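Local structure of afamin (Homo sapiens, 6FAK) at residues 174-177 with 178-181; 142-145 with 146-149. The protein carries hydrophobic molecules in body fluids, binding vitamin E and keeping lipidated Wnt proteins soluble and active. All blocks are in the same frame, centred on the assembly; numbering follows the deposited sequence.

Interaction 1 (174-177 with 178-181); sequences EQNK and VNCL. With EDO (1,2-ethanediol), chain S.
The Asn176 amide crosses the Asn179 side chain at a slant in the first turn of helix 177-209 and meets it at CB, with the two amide planes 45° apart and Asn176 ND2 3.6 Å from Asn179 CB. Asn176 is the centre of an inverse gamma turn that leads into its role as N-cap: with CG anti to the backbone N (chi1 -179°), its amide lies beside its own carbonyl carbon and reaches forward to the backbone of Asn179. Its OD1 accepts from Asn179 N at 3.3 Å, the N-H coming from above the carbonyl plane, 56° out of it, and not onto a lone pair. The i to i+4 backbone bonds begin here: Asn176 O takes the N-H of Cys180 at 3.3 Å, nearly straight, and Lys177 O takes that of Leu181 at 2.9 Å.

The carboxylate of Glu174 lies against Cys180. The Glu174 chain, extended beyond CG, brings OE1 to 3.3 Å from Cys180 CB, and its CD sits 3.4 Å from Cys180 SG, the sulfur that closes the disulfide to Cys171. Glu174 OE2 lies 2.7 Å from EDO O2; this diol, probably from the crystallisation liquor, is hydrogen-bonded to Ser170 O. With alanine at Glu174, the Cys180 side of the disulfide would probably lose the carboxylate against it, and the diol its neighbour at OE2. Lys177 and Val178 touch helix 123-132 through Cys127 and Pro123, placing the turn against that neighbour.

Chemically, the cap satisfies an amide N-H that the start of a helix would otherwise leave without an intrahelical acceptor of good geometry, since Asn179 N reaches Asn176 O only weakly, while the acidic Glu174 near this N-terminal end would be expected to interact favourably with the helix dipole.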
ATOM      1  N   GLU A 174      27.153  12.739 -14.941  1.00 34.90           N
ATOM      2  CA  GLU A 174      27.803  11.528 -15.446  1.00 35.09           C
ATOM      3  C   GLU A 174      27.847  11.545 -16.966  1.00 35.93           C
ATOM      4  O   GLU A 174      27.071  12.267 -17.584  1.00 34.71           O
ATOM      5  CB  GLU A 174      27.105  10.251 -14.938  1.00 33.89           C
ATOM      6  CG  GLU A 174      27.378  10.082 -13.439  1.00 35.07           C
ATOM      7  CD  GLU A 174      26.960   8.773 -12.801  1.00 35.47           C
ATOM      8  OE1 GLU A 174      26.651   7.793 -13.522  1.00 35.46           O
ATOM      9  OE2 GLU A 174      26.938   8.745 -11.523  1.00 36.68           O
ATOM     10  N   GLN A 175      28.688  10.676 -17.520  1.00 36.69           N
ATOM     11  CA  GLN A 175      28.811  10.493 -18.979  1.00 42.26           C
ATOM     12  C   GLN A 175      27.655   9.677 -19.551  1.00 43.24           C
ATOM     13  O   GLN A 175      27.021  10.075 -20.516  1.00 49.07           O
ATOM     14  CB  GLN A 175      30.114   9.766 -19.303  1.00 45.60           C
ATOM     15  CG  GLN A 175      31.378  10.467 -18.816  1.00 51.60           C
ATOM     16  CD  GLN A 175      32.063  11.223 -19.925  1.00 56.48           C
ATOM     17  OE1 GLN A 175      33.257  10.996 -20.231  1.00 53.22           O
ATOM     18  NE2 GLN A 175      31.297  12.125 -20.567  1.00 59.97           N
ATOM     19  N   ASN A 176      27.367   8.523 -18.968  1.00 40.88           N
ATOM     20  CA  ASN A 176      26.257   7.721 -19.474  1.00 37.58           C
ATOM     21  C   ASN A 176      25.012   8.077 -18.618  1.00 37.17           C
ATOM     22  O   ASN A 176      24.631   7.327 -17.688  1.00 37.09           O
ATOM     23  CB  ASN A 176      26.642   6.237 -19.478  1.00 36.90           C
ATOM     24  CG  ASN A 176      25.547   5.332 -20.005  1.00 36.56           C
ATOM     25  OD1 ASN A 176      24.397   5.774 -20.267  1.00 37.62           O
ATOM     26  ND2 ASN A 176      25.860   4.050 -20.099  1.00 33.63           N
ATOM     27  N   LYS A 177      24.369   9.203 -18.967  1.00 34.70           N
ATOM     28  CA  LYS A 177      23.246   9.732 -18.176  1.00 35.92           C
ATOM     29  C   LYS A 177      22.048   8.779 -18.064  1.00 34.83           C
ATOM     30  O   LYS A 177      21.445   8.671 -16.978  1.00 33.35           O
ATOM     31  CB  LYS A 177      22.738  11.045 -18.749  1.00 36.77           C
ATOM     32  CG  LYS A 177      23.673  12.179 -18.476  1.00 43.57           C
ATOM     33  CD  LYS A 177      23.068  13.472 -19.007  1.00 47.93           C
ATOM     34  CE  LYS A 177      23.997  14.649 -18.780  1.00 51.99           C
ATOM     35  NZ  LYS A 177      25.024  14.734 -19.837  1.00 61.41           N
ATOM     36  N   VAL A 178      21.708   8.110 -19.168  1.00 33.35           N
ATOM     37  CA  VAL A 178      20.534   7.239 -19.223  1.00 34.52           C
ATOM     38  C   VAL A 178      20.690   6.091 -18.265  1.00 34.19           C
ATOM     39  O   VAL A 178      19.730   5.775 -17.565  1.00 34.26           O
ATOM     40  CB  VAL A 178      20.260   6.617 -20.622  1.00 38.78           C
ATOM     41  CG1 VAL A 178      19.115   5.580 -20.581  1.00 41.92           C
ATOM     42  CG2 VAL A 178      19.853   7.698 -21.562  1.00 44.02           C
ATOM     43  N   ASN A 179      21.875   5.472 -18.204  1.00 32.95           N
ATOM     44  CA  ASN A 179      22.047   4.284 -17.380  1.00 32.66           C
ATOM     45  C   ASN A 179      21.963   4.671 -15.920  1.00 32.84           C
ATOM     46  O   ASN A 179      21.304   3.983 -15.123  1.00 31.73           O
ATOM     47  CB  ASN A 179      23.377   3.584 -17.585  1.00 32.87           C
ATOM     48  CG  ASN A 179      23.491   2.359 -16.691  1.00 34.44           C
ATOM     49  OD1 ASN A 179      22.699   1.443 -16.848  1.00 36.65           O
ATOM     50  ND2 ASN A 179      24.375   2.397 -15.650  1.00 35.36           N
ATOM     51  N   CYS A 180      22.664   5.755 -15.576  1.00 33.31           N
ATOM     52  CA  CYS A 180      22.608   6.312 -14.192  1.00 33.89           C
ATOM     53  C   CYS A 180      21.147   6.601 -13.736  1.00 32.23           C
ATOM     54  O   CYS A 180      20.718   6.149 -12.697  1.00 30.91           O
ATOM     55  CB  CYS A 180      23.442   7.597 -14.101  1.00 34.77           C
ATOM     56  SG  CYS A 180      23.603   8.307 -12.437  1.00 36.12           S
ATOM     57  N   LEU A 181      20.426   7.411 -14.515  1.00 32.05           N
ATOM     58  CA  LEU A 181      19.034   7.755 -14.198  1.00 31.52           C
ATOM     59  C   LEU A 181      18.183   6.512 -13.958  1.00 31.97           C
ATOM     60  O   LEU A 181      17.460   6.451 -12.953  1.00 31.58           O
ATOM     61  CB  LEU A 181      18.411   8.612 -15.290  1.00 31.79           C
ATOM     62  CG  LEU A 181      18.965  10.020 -15.444  1.00 32.43           C
ATOM     63  CD1 LEU A 181      18.570  10.606 -16.788  1.00 32.80           C
ATOM     64  CD2 LEU A 181      18.440  10.883 -14.304  1.00 35.20           C
TER
HETATM   65  C1  EDO S 815      29.604  12.371 -10.256  1.00 49.95           C
HETATM   66  O1  EDO S 815      30.942  12.347 -10.788  1.00 52.76           O
HETATM   67  C2  EDO S 815      28.925  11.017 -10.429  1.00 55.97           C
HETATM   68  O2  EDO S 815      27.483  11.069 -10.231  1.00 44.71           O

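Interaction 2 (142-145 with 146-149); sequences LYEV and ARRN
Glu144, Arg147 and Arg148 form a salt-bridge network at the C-terminal end of helix 134-148. The short link runs from Arg148 NH1 to Glu144 OE1, 2.7 Å, meeting the anti side of the carboxylate; the one from Arg147 NH1 to the same oxygen is weak, at 3.5 Å. Arg148 NH1 also gives a bond to Glu144 O at 3.0 Å, and a water joins Glu144 OE1 to Arg148 NH2.

The Arg147 CD methylene makes a CH-pi contact over the Tyr143 ring, 3.7 Å from its centroid and 14° off the normal, and the guanidinium continues nearly parallel to the ring, 8° from its plane, with Tyr143 OH over its centre. Arg147 CG sits between the backbone N and the carbonyl carbon (chi1 64°), and this together with a bend at chi3 folds the chain back over the ring. Both polar ends are held by loop carbonyls, Tyr143 OH by Ala37 O and Arg147 NH2 by Gln35 O.

Among backbone bonds, Ala146 N gives to Leu142 O and Arg147 N to Tyr143 O; the Asn149 side-chain amide gives its N-H to Val145 O at 2.8 Å. Leu142 and Ala146 pack on helices 22-33 and 154-171, Val145 on the latter.

The carboxylate probably balances part of the charge of the two guanidinium groups; OE1 is held by Arg148 NH1 and a water, with Arg147 only weakly attached.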
ATOM      1  N   LEU A 142       6.063  16.301  -9.696  1.00 31.83           N
ATOM      2  CA  LEU A 142       5.184  16.161  -8.598  1.00 32.23           C
ATOM      3  C   LEU A 142       3.702  16.047  -9.031  1.00 29.51           C
ATOM      4  O   LEU A 142       2.975  15.210  -8.509  1.00 29.01           O
ATOM      5  CB  LEU A 142       5.388  17.325  -7.647  1.00 33.60           C
ATOM      6  CG  LEU A 142       5.244  17.199  -6.153  1.00 38.64           C
ATOM      7  CD1 LEU A 142       5.756  15.876  -5.613  1.00 39.34           C
ATOM      8  CD2 LEU A 142       5.978  18.373  -5.482  1.00 38.93           C
ATOM      9  N   TYR A 143       3.274  16.908  -9.956  1.00 27.89           N
ATOM     10  CA  TYR A 143       2.001  16.733 -10.659  1.00 27.30           C
ATOM     11  C   TYR A 143       1.815  15.324 -11.219  1.00 26.87           C
ATOM     12  O   TYR A 143       0.768  14.701 -11.003  1.00 25.93           O
ATOM     13  CB  TYR A 143       1.886  17.772 -11.774  1.00 28.09           C
ATOM     14  CG  TYR A 143       0.838  17.579 -12.811  1.00 28.41           C
ATOM     15  CD1 TYR A 143      -0.494  17.814 -12.523  1.00 28.65           C
ATOM     16  CD2 TYR A 143       1.176  17.224 -14.121  1.00 29.17           C
ATOM     17  CE1 TYR A 143      -1.482  17.648 -13.487  1.00 28.74           C
ATOM     18  CE2 TYR A 143       0.200  17.078 -15.105  1.00 28.92           C
ATOM     19  CZ  TYR A 143      -1.123  17.318 -14.784  1.00 28.62           C
ATOM     20  OH  TYR A 143      -2.080  17.196 -15.741  1.00 29.08           O
ATOM     21  N   GLU A 144       2.804  14.836 -11.971  1.00 27.18           N
ATOM     22  CA  GLU A 144       2.661  13.591 -12.701  1.00 27.49           C
ATOM     23  C   GLU A 144       2.658  12.408 -11.737  1.00 26.51           C
ATOM     24  O   GLU A 144       1.850  11.449 -11.905  1.00 26.30           O
ATOM     25  CB  GLU A 144       3.735  13.433 -13.798  1.00 29.54           C
ATOM     26  CG  GLU A 144       3.694  14.478 -14.952  1.00 31.42           C
ATOM     27  CD  GLU A 144       2.485  14.422 -15.883  1.00 34.53           C
ATOM     28  OE1 GLU A 144       1.609  13.552 -15.712  1.00 34.57           O
ATOM     29  OE2 GLU A 144       2.413  15.280 -16.821  1.00 37.14           O
ATOM     30  N   VAL A 145       3.463  12.501 -10.680  1.00 25.53           N
ATOM     31  CA  VAL A 145       3.491  11.462  -9.649  1.00 25.07           C
ATOM     32  C   VAL A 145       2.203  11.421  -8.817  1.00 24.25           C
ATOM     33  O   VAL A 145       1.609  10.357  -8.621  1.00 24.07           O
ATOM     34  CB  VAL A 145       4.768  11.569  -8.784  1.00 25.65           C
ATOM     35  CG1 VAL A 145       4.762  10.493  -7.717  1.00 25.76           C
ATOM     36  CG2 VAL A 145       6.000  11.321  -9.666  1.00 26.49           C
ATOM     37  N   ALA A 146       1.728  12.580  -8.363  1.00 23.90           N
ATOM     38  CA  ALA A 146       0.578  12.639  -7.466  1.00 23.51           C
ATOM     39  C   ALA A 146      -0.738  12.179  -8.114  1.00 23.43           C
ATOM     40  O   ALA A 146      -1.496  11.441  -7.516  1.00 23.17           O
ATOM     41  CB  ALA A 146       0.418  14.030  -6.915  1.00 23.56           C
ATOM     42  N   ARG A 147      -0.972  12.562  -9.367  1.00 23.54           N
ATOM     43  CA  ARG A 147      -2.186  12.117 -10.069  1.00 23.66           C
ATOM     44  C   ARG A 147      -2.199  10.623 -10.303  1.00 23.69           C
ATOM     45  O   ARG A 147      -3.281  10.029 -10.351  1.00 23.51           O
ATOM     46  CB  ARG A 147      -2.416  12.906 -11.386  1.00 24.01           C
ATOM     47  CG  ARG A 147      -1.341  12.711 -12.458  1.00 24.53           C
ATOM     48  CD  ARG A 147      -1.261  13.915 -13.418  1.00 25.19           C
ATOM     49  NE  ARG A 147      -2.551  14.138 -14.082  1.00 25.66           N
ATOM     50  CZ  ARG A 147      -2.796  14.032 -15.378  1.00 26.24           C
ATOM     51  NH1 ARG A 147      -1.809  13.745 -16.229  1.00 26.72           N
ATOM     52  NH2 ARG A 147      -4.033  14.205 -15.830  1.00 26.28           N
ATOM     53  N   ARG A 148      -1.011  10.016 -10.371  1.00 23.93           N
ATOM     54  CA  ARG A 148      -0.901   8.556 -10.521  1.00 24.31           C
ATOM     55  C   ARG A 148      -0.838   7.804  -9.192  1.00 23.97           C
ATOM     56  O   ARG A 148      -0.911   6.588  -9.200  1.00 24.11           O
ATOM     57  CB  ARG A 148       0.309   8.185 -11.372  1.00 24.96           C
ATOM     58  CG  ARG A 148       0.119   8.487 -12.872  1.00 25.67           C
ATOM     59  CD  ARG A 148       1.451   8.438 -13.649  1.00 26.75           C
ATOM     60  NE  ARG A 148       1.223   8.735 -15.074  1.00 27.62           N
ATOM     61  CZ  ARG A 148       1.106   9.942 -15.588  1.00 27.95           C
ATOM     62  NH1 ARG A 148       1.302  11.027 -14.828  1.00 27.95           N
ATOM     63  NH2 ARG A 148       0.778  10.088 -16.876  1.00 28.46           N
ATOM     64  N   ASN A 149      -0.739   8.526  -8.083  1.00 23.63           N
ATOM     65  CA  ASN A 149      -0.602   7.948  -6.732  1.00 23.63           C
ATOM     66  C   ASN A 149      -1.525   8.744  -5.796  1.00 23.43           C
ATOM     67  O   ASN A 149      -1.054   9.451  -4.895  1.00 23.35           O
ATOM     68  CB  ASN A 149       0.883   7.990  -6.274  1.00 23.67           C
ATOM     69  CG  ASN A 149       1.761   7.117  -7.107  1.00 24.09           C
ATOM     70  OD1 ASN A 149       1.843   5.940  -6.842  1.00 24.64           O
ATOM     71  ND2 ASN A 149       2.384   7.679  -8.180  1.00 24.08           N
TER
HETATM   72  O   HOH W   1       0.492  12.716 -17.957  1.00 37.14           O

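How the interactions relate
Interaction 2 precedes interaction 1 along the chain, and both lie in the first albumin repeat. Helix 154-171 links them: its Leu157 packs on Val145 and Ala146, and its Cys171 forms the disulfide with Cys180. Their centres are about 24 Å apart and their nearest atoms about 13 Å, so they do not touch. They lie at opposite kinds of helix end: interaction 1 caps a start at the surface, about 30 Å from the chain centre, whereas interaction 2 closes an end in the interior, about 16 Å from it. The Arg148 side chain lies about 8 Å from the bound sodium ion. Neither contact falls within residues 194-298, which form the pocket for hydrophobic ligands.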